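Local coordinates for iron transport multicopper oxidase FET3 (Saccharomyces cerevisiae, PDB 1ZPU), which oxidises ferrous to ferric iron with four copper ions and molecular oxygen, supplying the yeast high-affinity iron permease, and also oxidises cuprous copper, at residues E1-Y13 against V38-M52. Sequence-based numbering, arbitrary orientation.
With NAG (2-acetamido-2-deoxy-beta-D-glucopyranose), chain B; NAG (2-acetamido-2-deoxy-beta-D-glucopyranose), chain K.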
ATOM      1  N   GLU A   1      10.707  -0.624  24.851  1.00 69.46           N
ATOM      2  CA  GLU A   1      11.918   0.105  24.392  1.00 69.65           C
ATOM      3  C   GLU A   1      11.535   1.182  23.391  1.00 69.34           C
ATOM      4  O   GLU A   1      10.690   0.963  22.528  1.00 69.27           O
ATOM      5  CB  GLU A   1      12.915  -0.865  23.749  1.00 69.76           C
ATOM      6  CG  GLU A   1      14.310  -0.266  23.484  1.00 70.64           C
ATOM      7  CD  GLU A   1      15.197  -1.141  22.588  1.00 70.89           C
ATOM      8  OE1 GLU A   1      14.669  -1.839  21.692  1.00 72.00           O
ATOM      9  OE2 GLU A   1      16.436  -1.118  22.776  1.00 72.69           O
ATOM     10  N   THR A   2      12.175   2.340  23.501  1.00 69.18           N
ATOM     11  CA  THR A   2      11.896   3.445  22.603  1.00 68.99           C
ATOM     12  C   THR A   2      13.016   3.652  21.593  1.00 68.97           C
ATOM     13  O   THR A   2      14.181   3.823  21.960  1.00 69.19           O
ATOM     14  CB  THR A   2      11.653   4.741  23.374  1.00 68.90           C
ATOM     15  OG1 THR A   2      10.627   4.520  24.345  1.00 69.29           O
ATOM     16  CG2 THR A   2      11.217   5.852  22.436  1.00 68.43           C
ATOM     17  N   HIS A   3      12.642   3.633  20.318  1.00 68.78           N
ATOM     18  CA  HIS A   3      13.555   3.924  19.227  1.00 68.79           C
ATOM     19  C   HIS A   3      13.236   5.294  18.666  1.00 68.75           C
ATOM     20  O   HIS A   3      12.138   5.522  18.155  1.00 68.96           O
ATOM     21  CB  HIS A   3      13.420   2.895  18.102  1.00 69.02           C
ATOM     22  CG  HIS A   3      13.484   1.474  18.562  1.00 69.26           C
ATOM     23  ND1 HIS A   3      14.644   0.733  18.521  1.00 69.17           N
ATOM     24  CD2 HIS A   3      12.530   0.656  19.071  1.00 69.03           C
ATOM     25  CE1 HIS A   3      14.400  -0.485  18.974  1.00 69.31           C
ATOM     26  NE2 HIS A   3      13.126  -0.556  19.318  1.00 69.10           N
ATOM     27  N   THR A   4      14.203   6.199  18.754  1.00 68.65           N
ATOM     28  CA  THR A   4      14.028   7.556  18.266  1.00 68.41           C
ATOM     29  C   THR A   4      14.900   7.796  17.048  1.00 68.47           C
ATOM     30  O   THR A   4      16.094   7.525  17.073  1.00 68.60           O
ATOM     31  CB  THR A   4      14.339   8.567  19.362  1.00 68.08           C
ATOM     32  OG1 THR A   4      13.445   8.325  20.446  1.00 68.01           O
ATOM     33  CG2 THR A   4      14.157  10.005  18.866  1.00 67.33           C
ATOM     34  N   PHE A   5      14.281   8.293  15.983  1.00 68.47           N
ATOM     35  CA  PHE A   5      14.972   8.601  14.738  1.00 68.54           C
ATOM     36  C   PHE A   5      14.859  10.076  14.399  1.00 68.70           C
ATOM     37  O   PHE A   5      13.820  10.693  14.605  1.00 68.89           O
ATOM     38  CB  PHE A   5      14.375   7.802  13.576  1.00 68.10           C
ATOM     39  CG  PHE A   5      14.543   6.325  13.711  1.00 67.97           C
ATOM     40  CD1 PHE A   5      13.570   5.555  14.346  1.00 68.20           C
ATOM     41  CD2 PHE A   5      15.673   5.689  13.208  1.00 67.28           C
ATOM     42  CE1 PHE A   5      13.736   4.168  14.488  1.00 67.98           C
ATOM     43  CE2 PHE A   5      15.837   4.309  13.338  1.00 66.51           C
ATOM     44  CZ  PHE A   5      14.870   3.549  13.979  1.00 67.03           C
ATOM     45  N   ASN A   6      15.933  10.640  13.869  1.00 68.91           N
ATOM     46  CA  ASN A   6      15.856  11.962  13.302  1.00 69.01           C
ATOM     47  C   ASN A   6      16.174  11.944  11.813  1.00 68.91           C
ATOM     48  O   ASN A   6      17.334  11.849  11.413  1.00 69.01           O
ATOM     49  CB  ASN A   6      16.736  12.953  14.040  1.00 68.91           C
ATOM     50  CG  ASN A   6      16.726  14.309  13.377  1.00 70.18           C
ATOM     51  OD1 ASN A   6      15.703  14.743  12.824  1.00 70.79           O
ATOM     52  ND2 ASN A   6      17.877  14.957  13.363  1.00 71.38           N
ATOM     53  N   TRP A   7      15.127  12.038  10.995  1.00 68.77           N
ATOM     54  CA  TRP A   7      15.266  11.958   9.543  1.00 68.34           C
ATOM     55  C   TRP A   7      14.843  13.213   8.819  1.00 68.41           C
ATOM     56  O   TRP A   7      13.769  13.758   9.070  1.00 68.43           O
ATOM     57  CB  TRP A   7      14.433  10.830   8.981  1.00 67.90           C
ATOM     58  CG  TRP A   7      14.794   9.491   9.449  1.00 67.07           C
ATOM     59  CD1 TRP A   7      15.971   9.096   9.986  1.00 66.62           C
ATOM     60  CD2 TRP A   7      13.971   8.334   9.375  1.00 66.40           C
ATOM     61  NE1 TRP A   7      15.926   7.762  10.279  1.00 66.87           N
ATOM     62  CE2 TRP A   7      14.702   7.271   9.915  1.00 66.75           C
ATOM     63  CE3 TRP A   7      12.672   8.095   8.908  1.00 67.24           C
ATOM     64  CZ2 TRP A   7      14.182   5.975  10.006  1.00 67.53           C
ATOM     65  CZ3 TRP A   7      12.149   6.805   9.001  1.00 67.37           C
ATOM     66  CH2 TRP A   7      12.908   5.763   9.538  1.00 67.19           C
ATOM     67  N   THR A   8      15.689  13.636   7.886  1.00 68.49           N
ATOM     68  CA  THR A   8      15.438  14.815   7.063  1.00 68.35           C
ATOM     69  C   THR A   8      15.437  14.452   5.579  1.00 68.42           C
ATOM     70  O   THR A   8      16.405  13.871   5.063  1.00 68.30           O
ATOM     71  CB  THR A   8      16.491  15.908   7.315  1.00 68.05           C
ATOM     72  OG1 THR A   8      16.479  16.257   8.701  1.00 67.13           O
ATOM     73  CG2 THR A   8      16.199  17.122   6.467  1.00 67.36           C
ATOM     74  N   THR A   9      14.339  14.797   4.909  1.00 68.36           N
ATOM     75  CA  THR A   9      14.199  14.583   3.476  1.00 68.42           C
ATOM     76  C   THR A   9      15.119  15.501   2.700  1.00 68.63           C
ATOM     77  O   THR A   9      15.423  16.621   3.136  1.00 68.73           O
ATOM     78  CB  THR A   9      12.774  14.857   2.970  1.00 68.20           C
ATOM     79  OG1 THR A   9      12.400  16.190   3.320  1.00 68.62           O
ATOM     80  CG2 THR A   9      11.774  13.880   3.557  1.00 68.22           C
ATOM     81  N   GLY A  10      15.561  15.019   1.543  1.00 68.65           N
ATOM     82  CA  GLY A  10      16.403  15.799   0.653  1.00 68.70           C
ATOM     83  C   GLY A  10      16.469  15.202  -0.728  1.00 68.70           C
ATOM     84  O   GLY A  10      15.918  14.137  -0.972  1.00 69.05           O
ATOM     85  N   TRP A  11      17.148  15.891  -1.635  1.00 68.76           N
ATOM     86  CA  TRP A  11      17.353  15.410  -2.994  1.00 68.69           C
ATOM     87  C   TRP A  11      18.832  15.238  -3.286  1.00 69.01           C
ATOM     88  O   TRP A  11      19.634  16.118  -2.988  1.00 69.41           O
ATOM     89  CB  TRP A  11      16.752  16.380  -4.009  1.00 68.27           C
ATOM     90  CG  TRP A  11      15.258  16.402  -4.047  1.00 68.01           C
ATOM     91  CD1 TRP A  11      14.438  17.323  -3.470  1.00 67.83           C
ATOM     92  CD2 TRP A  11      14.401  15.454  -4.701  1.00 68.79           C
ATOM     93  NE1 TRP A  11      13.125  17.019  -3.717  1.00 68.10           N
ATOM     94  CE2 TRP A  11      13.068  15.873  -4.471  1.00 68.77           C
ATOM     95  CE3 TRP A  11      14.629  14.293  -5.459  1.00 68.07           C
ATOM     96  CZ2 TRP A  11      11.954  15.167  -4.972  1.00 67.80           C
ATOM     97  CZ3 TRP A  11      13.523  13.592  -5.958  1.00 68.51           C
ATOM     98  CH2 TRP A  11      12.200  14.041  -5.712  1.00 67.94           C
ATOM     99  N   ASP A  12      19.189  14.103  -3.867  1.00 69.44           N
ATOM    100  CA  ASP A  12      20.545  13.858  -4.335  1.00 69.86           C
ATOM    101  C   ASP A  12      20.510  12.945  -5.537  1.00 69.53           C
ATOM    102  O   ASP A  12      19.565  12.169  -5.702  1.00 69.42           O
ATOM    103  CB  ASP A  12      21.386  13.230  -3.232  1.00 70.64           C
ATOM    104  CG  ASP A  12      22.030  14.274  -2.340  1.00 73.34           C
ATOM    105  OD1 ASP A  12      23.139  14.744  -2.709  1.00 75.41           O
ATOM    106  OD2 ASP A  12      21.422  14.637  -1.289  1.00 75.48           O
ATOM    107  N   TYR A  13      21.541  13.039  -6.369  1.00 69.23           N
ATOM    108  CA  TYR A  13      21.688  12.150  -7.515  1.00 69.21           C
ATOM    109  C   TYR A  13      22.133  10.744  -7.107  1.00 69.13           C
ATOM    110  O   TYR A  13      23.066  10.595  -6.327  1.00 69.23           O
ATOM    111  CB  TYR A  13      22.645  12.754  -8.548  1.00 68.96           C
ATOM    112  CG  TYR A  13      21.972  13.832  -9.359  1.00 69.80           C
ATOM    113  CD1 TYR A  13      22.018  15.176  -8.960  1.00 69.58           C
ATOM    114  CD2 TYR A  13      21.250  13.510 -10.505  1.00 69.86           C
ATOM    115  CE1 TYR A  13      21.367  16.166  -9.695  1.00 69.59           C
ATOM    116  CE2 TYR A  13      20.602  14.492 -11.247  1.00 70.00           C
ATOM    117  CZ  TYR A  13      20.660  15.818 -10.843  1.00 69.98           C
ATOM    118  OH  TYR A  13      20.004  16.787 -11.595  1.00 69.98           O
ATOM    119  N   VAL A  38      11.898  -3.482  15.192  1.00 69.03           N
ATOM    120  CA  VAL A  38      11.531  -3.335  16.604  1.00 69.07           C
ATOM    121  C   VAL A  38      10.912  -4.626  17.153  1.00 69.35           C
ATOM    122  O   VAL A  38      10.634  -5.563  16.388  1.00 69.64           O
ATOM    123  CB  VAL A  38      10.581  -2.130  16.846  1.00 68.80           C
ATOM    124  CG1 VAL A  38      11.195  -0.854  16.310  1.00 68.18           C
ATOM    125  CG2 VAL A  38       9.225  -2.369  16.204  1.00 69.20           C
ATOM    126  N   ASN A  39      10.711  -4.668  18.470  1.00 69.28           N
ATOM    127  CA  ASN A  39      10.028  -5.771  19.119  1.00 69.48           C
ATOM    128  C   ASN A  39       8.572  -5.440  19.417  1.00 69.56           C
ATOM    129  O   ASN A  39       8.221  -4.273  19.603  1.00 69.60           O
ATOM    130  CB  ASN A  39      10.735  -6.122  20.420  1.00 69.78           C
ATOM    131  CG  ASN A  39      11.880  -7.089  20.218  1.00 71.15           C
ATOM    132  OD1 ASN A  39      11.673  -8.268  19.919  1.00 72.74           O
ATOM    133  ND2 ASN A  39      13.100  -6.599  20.396  1.00 72.30           N
ATOM    134  N   LYS A  40       7.731  -6.470  19.471  1.00 69.60           N
ATOM    135  CA  LYS A  40       6.334  -6.318  19.849  1.00 69.63           C
ATOM    136  C   LYS A  40       6.226  -5.382  21.051  1.00 69.47           C
ATOM    137  O   LYS A  40       6.913  -5.559  22.061  1.00 69.44           O
ATOM    138  CB  LYS A  40       5.733  -7.690  20.179  1.00 70.24           C
ATOM    139  CG  LYS A  40       4.225  -7.707  20.475  1.00 71.03           C
ATOM    140  CD  LYS A  40       3.400  -7.493  19.195  1.00 72.39           C
ATOM    141  CE  LYS A  40       1.924  -7.901  19.365  1.00 72.82           C
ATOM    142  NZ  LYS A  40       1.706  -9.269  19.955  1.00 73.72           N
ATOM    143  N   GLY A  41       5.377  -4.368  20.926  1.00 69.35           N
ATOM    144  CA  GLY A  41       5.117  -3.449  22.024  1.00 69.20           C
ATOM    145  C   GLY A  41       6.143  -2.348  22.244  1.00 69.20           C
ATOM    146  O   GLY A  41       6.045  -1.611  23.217  1.00 69.23           O
ATOM    147  N   ASP A  42       7.130  -2.228  21.357  1.00 69.20           N
ATOM    148  CA  ASP A  42       8.077  -1.110  21.422  1.00 69.09           C
ATOM    149  C   ASP A  42       7.449   0.219  20.991  1.00 68.97           C
ATOM    150  O   ASP A  42       6.420   0.245  20.304  1.00 69.00           O
ATOM    151  CB  ASP A  42       9.337  -1.401  20.597  1.00 69.12           C
ATOM    152  CG  ASP A  42      10.320  -2.314  21.320  1.00 69.61           C
ATOM    153  OD1 ASP A  42      10.070  -2.664  22.493  1.00 70.22           O
ATOM    154  OD2 ASP A  42      11.356  -2.674  20.717  1.00 69.95           O
ATOM    155  N   ARG A  43       8.064   1.315  21.419  1.00 68.82           N
ATOM    156  CA  ARG A  43       7.655   2.646  21.000  1.00 68.73           C
ATOM    157  C   ARG A  43       8.588   3.138  19.895  1.00 68.70           C
ATOM    158  O   ARG A  43       9.800   3.018  19.998  1.00 68.62           O
ATOM    159  CB  ARG A  43       7.657   3.619  22.183  1.00 68.49           C
ATOM    160  CG  ARG A  43       7.191   5.023  21.824  1.00 68.44           C
ATOM    161  CD  ARG A  43       7.005   5.919  23.042  1.00 68.45           C
ATOM    162  NE  ARG A  43       5.916   5.475  23.912  1.00 68.06           N
ATOM    163  CZ  ARG A  43       4.622   5.683  23.680  1.00 67.74           C
ATOM    164  NH1 ARG A  43       4.231   6.335  22.596  1.00 67.78           N
ATOM    165  NH2 ARG A  43       3.717   5.239  24.542  1.00 67.57           N
ATOM    166  N   VAL A  44       8.006   3.680  18.834  1.00 68.76           N
ATOM    167  CA  VAL A  44       8.782   4.269  17.743  1.00 68.70           C
ATOM    168  C   VAL A  44       8.497   5.760  17.679  1.00 68.77           C
ATOM    169  O   VAL A  44       7.341   6.173  17.563  1.00 68.97           O
ATOM    170  CB  VAL A  44       8.476   3.610  16.355  1.00 68.71           C
ATOM    171  CG1 VAL A  44       9.327   4.230  15.261  1.00 68.55           C
ATOM    172  CG2 VAL A  44       8.709   2.102  16.388  1.00 68.48           C
ATOM    173  N   GLN A  45       9.558   6.553  17.765  1.00 68.71           N
ATOM    174  CA  GLN A  45       9.458   8.010  17.683  1.00 68.55           C
ATOM    175  C   GLN A  45      10.311   8.572  16.541  1.00 68.74           C
ATOM    176  O   GLN A  45      11.526   8.694  16.671  1.00 68.79           O
ATOM    177  CB  GLN A  45       9.867   8.640  19.008  1.00 68.33           C
ATOM    178  CG  GLN A  45       9.062   8.145  20.203  1.00 68.06           C
ATOM    179  CD  GLN A  45       9.524   8.761  21.516  1.00 67.59           C
ATOM    180  OE1 GLN A  45      10.684   9.121  21.663  1.00 66.97           O
ATOM    181  NE2 GLN A  45       8.618   8.876  22.472  1.00 66.33           N
ATOM    182  N   ILE A  46       9.667   8.913  15.427  1.00 68.64           N
ATOM    183  CA  ILE A  46      10.369   9.473  14.280  1.00 68.58           C
ATOM    184  C   ILE A  46      10.118  10.973  14.145  1.00 68.77           C
ATOM    185  O   ILE A  46       8.979  11.414  14.005  1.00 68.98           O
ATOM    186  CB  ILE A  46      10.000   8.742  12.962  1.00 68.53           C
ATOM    187  CG1 ILE A  46      10.149   7.237  13.145  1.00 68.05           C
ATOM    188  CG2 ILE A  46      10.886   9.212  11.817  1.00 68.21           C
ATOM    189  CD1 ILE A  46       9.526   6.438  12.104  1.00 67.14           C
ATOM    190  N   TYR A  47      11.196  11.748  14.211  1.00 68.70           N
ATOM    191  CA  TYR A  47      11.156  13.163  13.891  1.00 68.64           C
ATOM    192  C   TYR A  47      11.420  13.306  12.408  1.00 68.71           C
ATOM    193  O   TYR A  47      12.569  13.216  11.971  1.00 68.92           O
ATOM    194  CB  TYR A  47      12.240  13.924  14.652  1.00 68.35           C
ATOM    195  CG  TYR A  47      11.957  14.061  16.117  1.00 68.56           C
ATOM    196  CD1 TYR A  47      12.514  13.175  17.039  1.00 68.68           C
ATOM    197  CD2 TYR A  47      11.128  15.077  16.596  1.00 67.84           C
ATOM    198  CE1 TYR A  47      12.250  13.301  18.407  1.00 67.74           C
ATOM    199  CE2 TYR A  47      10.865  15.202  17.946  1.00 67.66           C
ATOM    200  CZ  TYR A  47      11.428  14.312  18.848  1.00 67.40           C
ATOM    201  OH  TYR A  47      11.167  14.434  20.195  1.00 68.15           O
ATOM    202  N   LEU A  48      10.367  13.512  11.625  1.00 68.63           N
ATOM    203  CA  LEU A  48      10.541  13.734  10.191  1.00 68.40           C
ATOM    204  C   LEU A  48      10.608  15.230   9.919  1.00 68.59           C
ATOM    205  O   LEU A  48       9.732  15.991  10.336  1.00 68.63           O
ATOM    206  CB  LEU A  48       9.413  13.105   9.379  1.00 67.80           C
ATOM    207  CG  LEU A  48       9.703  12.502   8.001  1.00 67.28           C
ATOM    208  CD1 LEU A  48       8.403  12.349   7.239  1.00 67.17           C
ATOM    209  CD2 LEU A  48      10.687  13.281   7.166  1.00 66.31           C
ATOM    210  N   THR A  49      11.661  15.647   9.232  1.00 68.57           N
ATOM    211  CA  THR A  49      11.812  17.034   8.847  1.00 68.61           C
ATOM    212  C   THR A  49      11.783  17.160   7.340  1.00 68.64           C
ATOM    213  O   THR A  49      12.557  16.532   6.639  1.00 68.64           O
ATOM    214  CB  THR A  49      13.120  17.639   9.376  1.00 68.59           C
ATOM    215  OG1 THR A  49      13.189  17.440  10.790  1.00 68.66           O
ATOM    216  CG2 THR A  49      13.187  19.137   9.068  1.00 67.83           C
ATOM    217  N   ASN A  50      10.883  17.998   6.852  1.00 68.80           N
ATOM    218  CA  ASN A  50      10.822  18.313   5.438  1.00 68.87           C
ATOM    219  C   ASN A  50      11.940  19.275   5.045  1.00 68.98           C
ATOM    220  O   ASN A  50      11.870  20.471   5.326  1.00 68.97           O
ATOM    221  CB  ASN A  50       9.460  18.927   5.094  1.00 68.86           C
ATOM    222  CG  ASN A  50       9.243  19.056   3.605  1.00 68.85           C
ATOM    223  OD1 ASN A  50      10.152  18.814   2.815  1.00 69.44           O
ATOM    224  ND2 ASN A  50       8.032  19.422   3.211  1.00 68.12           N
ATOM    225  N   GLY A  51      12.972  18.741   4.399  1.00 69.04           N
ATOM    226  CA  GLY A  51      14.093  19.554   3.934  1.00 68.99           C
ATOM    227  C   GLY A  51      14.057  19.788   2.437  1.00 69.13           C
ATOM    228  O   GLY A  51      15.029  20.271   1.857  1.00 68.90           O
ATOM    229  N   MET A  52      12.937  19.425   1.814  1.00 69.45           N
ATOM    230  CA  MET A  52      12.730  19.642   0.380  1.00 70.25           C
ATOM    231  C   MET A  52      12.225  21.053   0.153  1.00 69.78           C
ATOM    232  O   MET A  52      11.499  21.593   0.986  1.00 69.76           O
ATOM    233  CB  MET A  52      11.746  18.625  -0.195  1.00 69.76           C
ATOM    234  CG  MET A  52      12.365  17.314  -0.515  1.00 70.46           C
ATOM    235  SD  MET A  52      11.158  15.956  -0.534  1.00 73.61           S
ATOM    236  CE  MET A  52      10.098  16.416   0.850  1.00 72.36           C
TER
HETATM  237  C1  NAG B2006      17.916  16.098  14.239  1.00 72.17           C
HETATM  238  C2  NAG B2006      17.213  16.964  15.297  1.00 73.28           C
HETATM  239  C3  NAG B2006      17.487  18.490  15.206  1.00 73.65           C
HETATM  240  C4  NAG B2006      18.841  18.852  14.581  1.00 73.78           C
HETATM  241  C5  NAG B2006      19.120  17.887  13.434  1.00 73.90           C
HETATM  242  C6  NAG B2006      20.403  18.183  12.660  1.00 74.49           C
HETATM  243  C7  NAG B2006      14.965  16.895  16.302  1.00 72.38           C
HETATM  244  C8  NAG B2006      13.654  17.589  16.020  1.00 71.21           C
HETATM  245  N2  NAG B2006      15.779  16.719  15.250  1.00 72.70           N
HETATM  246  O3  NAG B2006      17.385  19.080  16.491  1.00 72.26           O
HETATM  247  O4  NAG B2006      18.837  20.176  14.100  1.00 73.69           O
HETATM  248  O5  NAG B2006      19.200  16.619  14.038  1.00 73.30           O
HETATM  249  O6  NAG B2006      20.198  17.820  11.310  1.00 74.14           O
HETATM  250  O7  NAG B2006      15.244  16.511  17.445  1.00 71.27           O
HETATM  251  C1  NAG K   1       5.562  10.171  22.772  1.00 68.79           C
HETATM  252  C2  NAG K   1       5.659  11.451  23.607  1.00 68.67           C
HETATM  253  C3  NAG K   1       5.674  11.080  25.083  1.00 70.09           C
HETATM  254  C4  NAG K   1       4.423  10.275  25.407  1.00 70.85           C
HETATM  255  C5  NAG K   1       4.102   9.188  24.374  1.00 70.41           C
HETATM  256  C6  NAG K   1       2.655   8.717  24.533  1.00 70.57           C
HETATM  257  C7  NAG K   1       8.017  12.327  23.368  1.00 66.05           C
HETATM  258  C8  NAG K   1       8.624  12.338  24.752  1.00 67.15           C
HETATM  259  N2  NAG K   1       6.697  12.417  23.238  1.00 66.63           N
HETATM  260  O3  NAG K   1       5.661  12.257  25.871  1.00 71.15           O
HETATM  261  O4  NAG K   1       4.576   9.708  26.689  1.00 72.52           O
HETATM  262  O5  NAG K   1       4.282   9.632  23.035  1.00 69.54           O
HETATM  263  O6  NAG K   1       1.818   9.811  24.854  1.00 70.35           O
HETATM  264  O7  NAG K   1       8.742  12.278  22.381  1.00 64.95           O
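Val-38 CG1 lies over one face of the His-3 imidazole, a CH-pi contact 3.8 Å from the ring centroid, while Asp-42 meets the ring edge. Ile-46 CG2 approaches the Trp-7 indole obliquely, 3.6 Å from CE3. On the opposite side of the sheet Thr-4 CG2 and Phe-5 O border the edge of the Tyr-47 ring, and one face receives the acetamido group of the N-acetylglucosamine linked to Asn-6 ND2. The Arg-43 guanidinium has C5 of a second sugar over one face, and its NH1 is hydrogen-bonded to Asn-92 OD1.

The polar end illustrates how one carboxylate can tie a turn to a neighbouring strand. His-3 NE2 donates to Asp-42 OD2 (3.1 Å), almost in the ring plane, and Asn-39 N reaches that oxygen from the carboxylate's other face. Asp-42 OD1 forms a salt bridge with Glu-1 N at 3.2 Å. With an alanine here, the imidazole NE2 and Asn-39 N would probably lose their shared acceptor, and the amino terminus its counter-charge.

The strands run parallel, from the bond of Arg-43 N to Glu-1 O to that of Thr-9 N to Thr-49 O. Beyond them Thr-9 OG1, set by chi1 of 57° between the backbone N and carbonyl carbon, accepts from Gly-51 N at 2.8 Å, and Asn-50 OD1 accepts from Met-52 N in an Asx turn, its ND2 hydrogen-bonded to Ile-83 O. Met-52 SD then makes an oblique Met-aromatic contact with Trp-11.

This parallel pair is the centre of a four-stranded sheet in the first cupredoxin-like domain, flanked by antiparallel strands 22-27 and 88-94. The 39-42 turn leads from strand 36-39 of the facing sheet, where Val-38 pairs with strand 117-123, into strand 43-49, whose Val-44 reaches Phe-120 across the sandwich.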